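Local coordinates for protein polyketide synthase PksJ (Bacillus subtilis subsp. subtilis, PDB 4J1Q) that acts as the NADPH-binding ketoreductase domain of the bacillaene assembly line, carrying out stereoselective reduction of alpha- and beta-keto groups on polyketide intermediates, at residues 28-33 against 180-185. Sequence-based numbering, arbitrary orientation.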
ATOM      1  N   PRO A  28      10.353   0.917   7.439  1.00 47.45           N
ATOM      2  CA  PRO A  28       9.506   0.604   8.629  1.00 45.22           C
ATOM      3  C   PRO A  28      10.201  -0.369   9.590  1.00 45.63           C
ATOM      4  O   PRO A  28      10.867  -1.280   9.130  1.00 52.79           O
ATOM      5  CB  PRO A  28       8.291  -0.096   8.008  1.00 41.27           C
ATOM      6  CG  PRO A  28       8.834  -0.732   6.767  1.00 44.38           C
ATOM      7  CD  PRO A  28       9.820   0.277   6.219  1.00 44.36           C
ATOM      8  N   VAL A  29      10.038  -0.195  10.902  1.00 44.78           N
ATOM      9  CA  VAL A  29      10.694  -1.080  11.879  1.00 45.87           C
ATOM     10  C   VAL A  29       9.757  -1.471  13.029  1.00 45.76           C
ATOM     11  O   VAL A  29       8.970  -0.659  13.511  1.00 46.04           O
ATOM     12  CB  VAL A  29      11.994  -0.466  12.438  1.00 47.56           C
ATOM     13  CG1 VAL A  29      12.760  -1.504  13.239  1.00 53.87           C
ATOM     14  CG2 VAL A  29      12.871   0.038  11.301  1.00 57.85           C
ATOM     15  N   TRP A  30       9.803  -2.736  13.420  1.00 45.89           N
ATOM     16  CA  TRP A  30       9.243  -3.163  14.682  1.00 44.47           C
ATOM     17  C   TRP A  30      10.199  -2.936  15.806  1.00 49.09           C
ATOM     18  O   TRP A  30      11.252  -3.573  15.865  1.00 49.90           O
ATOM     19  CB  TRP A  30       8.895  -4.624  14.600  1.00 43.29           C
ATOM     20  CG  TRP A  30       7.782  -4.883  13.629  1.00 42.57           C
ATOM     21  CD1 TRP A  30       7.851  -5.542  12.412  1.00 40.83           C
ATOM     22  CD2 TRP A  30       6.376  -4.444  13.750  1.00 41.13           C
ATOM     23  NE1 TRP A  30       6.612  -5.612  11.837  1.00 42.78           N
ATOM     24  CE2 TRP A  30       5.693  -4.954  12.574  1.00 40.74           C
ATOM     25  CE3 TRP A  30       5.652  -3.743  14.701  1.00 41.01           C
ATOM     26  CZ2 TRP A  30       4.354  -4.725  12.356  1.00 43.05           C
ATOM     27  CZ3 TRP A  30       4.294  -3.550  14.493  1.00 40.09           C
ATOM     28  CH2 TRP A  30       3.655  -4.034  13.352  1.00 40.87           C
ATOM     29  N   GLU A  31       9.852  -2.004  16.694  1.00 52.09           N
ATOM     30  CA  GLU A  31      10.702  -1.659  17.839  1.00 58.48           C
ATOM     31  C   GLU A  31      10.031  -1.997  19.159  1.00 62.15           C
ATOM     32  O   GLU A  31       8.805  -2.005  19.254  1.00 54.60           O
ATOM     33  CB  GLU A  31      11.013  -0.165  17.829  1.00 64.96           C
ATOM     34  CG  GLU A  31      11.866   0.294  16.658  1.00 67.99           C
ATOM     35  CD  GLU A  31      11.726   1.774  16.396  1.00 74.23           C
ATOM     36  OE1 GLU A  31      10.621   2.328  16.640  1.00 72.99           O
ATOM     37  OE2 GLU A  31      12.727   2.369  15.932  1.00 74.17           O
ATOM     38  N   LYS A  32      10.829  -2.180  20.205  1.00 72.32           N
ATOM     39  CA  LYS A  32      10.315  -2.079  21.566  1.00 76.55           C
ATOM     40  C   LYS A  32      10.279  -0.617  21.996  1.00 81.60           C
ATOM     41  O   LYS A  32      11.295   0.078  21.970  1.00 77.98           O
ATOM     42  CB  LYS A  32      11.179  -2.888  22.524  1.00 81.25           C
ATOM     43  CG  LYS A  32      10.940  -4.386  22.459  1.00 86.08           C
ATOM     44  CD  LYS A  32      11.488  -5.059  23.709  1.00 88.66           C
ATOM     45  CE  LYS A  32      11.340  -6.570  23.648  1.00 91.05           C
ATOM     46  NZ  LYS A  32      12.471  -7.221  24.366  1.00108.49           N
ATOM     47  N   GLN A  33       9.092  -0.142  22.350  1.00 94.62           N
ATOM     48  CA  GLN A  33       8.903   1.274  22.637  1.00115.59           C
ATOM     49  C   GLN A  33       7.707   1.523  23.555  1.00122.40           C
ATOM     50  O   GLN A  33       6.638   1.953  23.102  1.00117.10           O
ATOM     51  CB  GLN A  33       8.755   2.056  21.330  1.00122.79           C
ATOM     52  CG  GLN A  33       8.219   3.466  21.494  1.00127.74           C
ATOM     53  CD  GLN A  33       8.160   4.214  20.174  1.00132.01           C
ATOM     54  OE1 GLN A  33       8.663   3.735  19.145  1.00141.91           O
ATOM     55  NE2 GLN A  33       7.543   5.396  20.191  1.00120.70           N
ATOM     56  N   PHE A 180       5.844  -5.381  20.044  1.00 52.46           N
ATOM     57  CA  PHE A 180       6.441  -4.374  19.162  1.00 52.06           C
ATOM     58  C   PHE A 180       5.448  -3.319  18.691  1.00 51.84           C
ATOM     59  O   PHE A 180       4.244  -3.590  18.539  1.00 53.26           O
ATOM     60  CB  PHE A 180       7.124  -5.024  17.943  1.00 50.92           C
ATOM     61  CG  PHE A 180       8.140  -6.084  18.298  1.00 53.96           C
ATOM     62  CD1 PHE A 180       7.831  -7.442  18.199  1.00 54.66           C
ATOM     63  CD2 PHE A 180       9.425  -5.727  18.682  1.00 55.93           C
ATOM     64  CE1 PHE A 180       8.782  -8.415  18.513  1.00 58.55           C
ATOM     65  CE2 PHE A 180      10.371  -6.698  19.003  1.00 61.17           C
ATOM     66  CZ  PHE A 180      10.040  -8.042  18.948  1.00 58.29           C
ATOM     67  N   VAL A 181       5.982  -2.126  18.427  1.00 49.89           N
ATOM     68  CA  VAL A 181       5.254  -1.033  17.804  1.00 46.08           C
ATOM     69  C   VAL A 181       5.957  -0.713  16.476  1.00 47.20           C
ATOM     70  O   VAL A 181       7.165  -0.823  16.396  1.00 47.26           O
ATOM     71  CB  VAL A 181       5.300   0.207  18.717  1.00 46.99           C
ATOM     72  CG1 VAL A 181       4.595   1.384  18.053  1.00 45.12           C
ATOM     73  CG2 VAL A 181       4.670  -0.109  20.095  1.00 48.50           C
ATOM     74  N   LYS A 182       5.218  -0.329  15.432  1.00 44.94           N
ATOM     75  CA  LYS A 182       5.853   0.082  14.167  1.00 45.50           C
ATOM     76  C   LYS A 182       6.245   1.558  14.191  1.00 45.27           C
ATOM     77  O   LYS A 182       5.510   2.393  14.718  1.00 47.90           O
ATOM     78  CB  LYS A 182       4.922  -0.188  12.983  1.00 43.44           C
ATOM     79  CG  LYS A 182       5.630  -0.482  11.667  1.00 44.93           C
ATOM     80  CD  LYS A 182       4.632  -0.486  10.513  1.00 50.01           C
ATOM     81  CE  LYS A 182       4.169  -1.895  10.144  1.00 45.90           C
ATOM     82  NZ  LYS A 182       5.270  -2.626   9.448  1.00 55.37           N
ATOM     83  N   GLY A 183       7.433   1.852  13.679  1.00 43.43           N
ATOM     84  CA  GLY A 183       7.935   3.211  13.548  1.00 45.76           C
ATOM     85  C   GLY A 183       8.893   3.244  12.350  1.00 48.92           C
ATOM     86  O   GLY A 183       8.959   2.288  11.588  1.00 44.27           O
ATOM     87  N   TRP A 184       9.700   4.295  12.246  1.00 51.84           N
ATOM     88  CA  TRP A 184      10.435   4.584  11.023  1.00 55.12           C
ATOM     89  C   TRP A 184      11.902   4.759  11.289  1.00 60.35           C
ATOM     90  O   TRP A 184      12.311   5.771  11.859  1.00 63.67           O
ATOM     91  CB  TRP A 184       9.887   5.844  10.364  1.00 53.31           C
ATOM     92  CG  TRP A 184       8.522   5.665   9.761  1.00 53.97           C
ATOM     93  CD1 TRP A 184       7.309   6.216  10.192  1.00 53.95           C
ATOM     94  CD2 TRP A 184       8.179   4.863   8.581  1.00 52.03           C
ATOM     95  NE1 TRP A 184       6.275   5.817   9.376  1.00 53.96           N
ATOM     96  CE2 TRP A 184       6.725   4.989   8.404  1.00 53.41           C
ATOM     97  CE3 TRP A 184       8.901   4.074   7.693  1.00 48.27           C
ATOM     98  CZ2 TRP A 184       6.058   4.362   7.359  1.00 53.42           C
ATOM     99  CZ3 TRP A 184       8.224   3.438   6.656  1.00 45.98           C
ATOM    100  CH2 TRP A 184       6.838   3.587   6.482  1.00 48.76           C
ATOM    101  N   ARG A 185      12.706   3.783  10.862  1.00 62.94           N
ATOM    102  CA  ARG A 185      14.163   3.929  10.839  1.00 64.21           C
ATOM    103  C   ARG A 185      14.657   4.509   9.522  1.00 65.54           C
ATOM    104  O   ARG A 185      14.354   3.987   8.431  1.00 62.61           O
ATOM    105  CB  ARG A 185      14.870   2.600  11.141  1.00 69.55           C
ATOM    106  CG  ARG A 185      16.369   2.744  11.414  1.00 81.00           C
ATOM    107  CD  ARG A 185      16.906   1.675  12.371  1.00 81.81           C
ATOM    108  NE  ARG A 185      16.782   0.315  11.835  1.00 90.33           N
ATOM    109  CZ  ARG A 185      17.576  -0.213  10.902  1.00 94.29           C
ATOM    110  NH1 ARG A 185      18.580   0.491  10.397  1.00 99.92           N
ATOM    111  NH2 ARG A 185      17.356  -1.445  10.456  1.00 94.87           N
TER
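V29 and E31 pair with G183 and V181 in an antiparallel beta ladder that joins the N-terminal strand 22-31 to strand 178-186. Strand 429-435 runs beside strand 22-31 on its far flank and strand 171-175 beside 178-186, so the pair connects the C-terminal edge of the cofactor-binding Rossmann half to the other half, as in modular polyketide ketoreductases, whose structural subdomain precedes the catalytic one. Four backbone hydrogen bonds hold the ladder. V29 N reaches G183 O at 2.8 Å, and G183 N returns to V29 O; E31 and V181 exchange a straighter pair, E31 N to V181 O at 3.0 Å and V181 N to E31 O at 2.9 Å. Between the two hydrogen-bonded pairs, K182 CA comes within 3.3 Å of V29 O as a CA-H...O contact. Side chains of P28, W30, K182 and W184 share one face. W30 presents a face of its indole to K182, whose CB lies 4.1 Å from the six-membered ring centroid in a CH-pi contact. K182 leaves its backbone with CG anti to N (chi1 -151°), then bends at chi3 (-97°), which carries CE back beside W30 CZ2. At one end of this row F180 CB touches W30 CE3; at the other, P28 CD meets W184 CZ3 at 3.6 Å, and W184 also meets the ring of F431. V29 CG2 packs against R185 CB on the reverse side. The backbone groups of V29, E31, V181 and G183 are paired across the contact, while F180 and K182 turn theirs to R173 and Q171. K182 lays its methylenes along the indole of W30 at a largely surface-lying junction, its ammonium end close to the same ring.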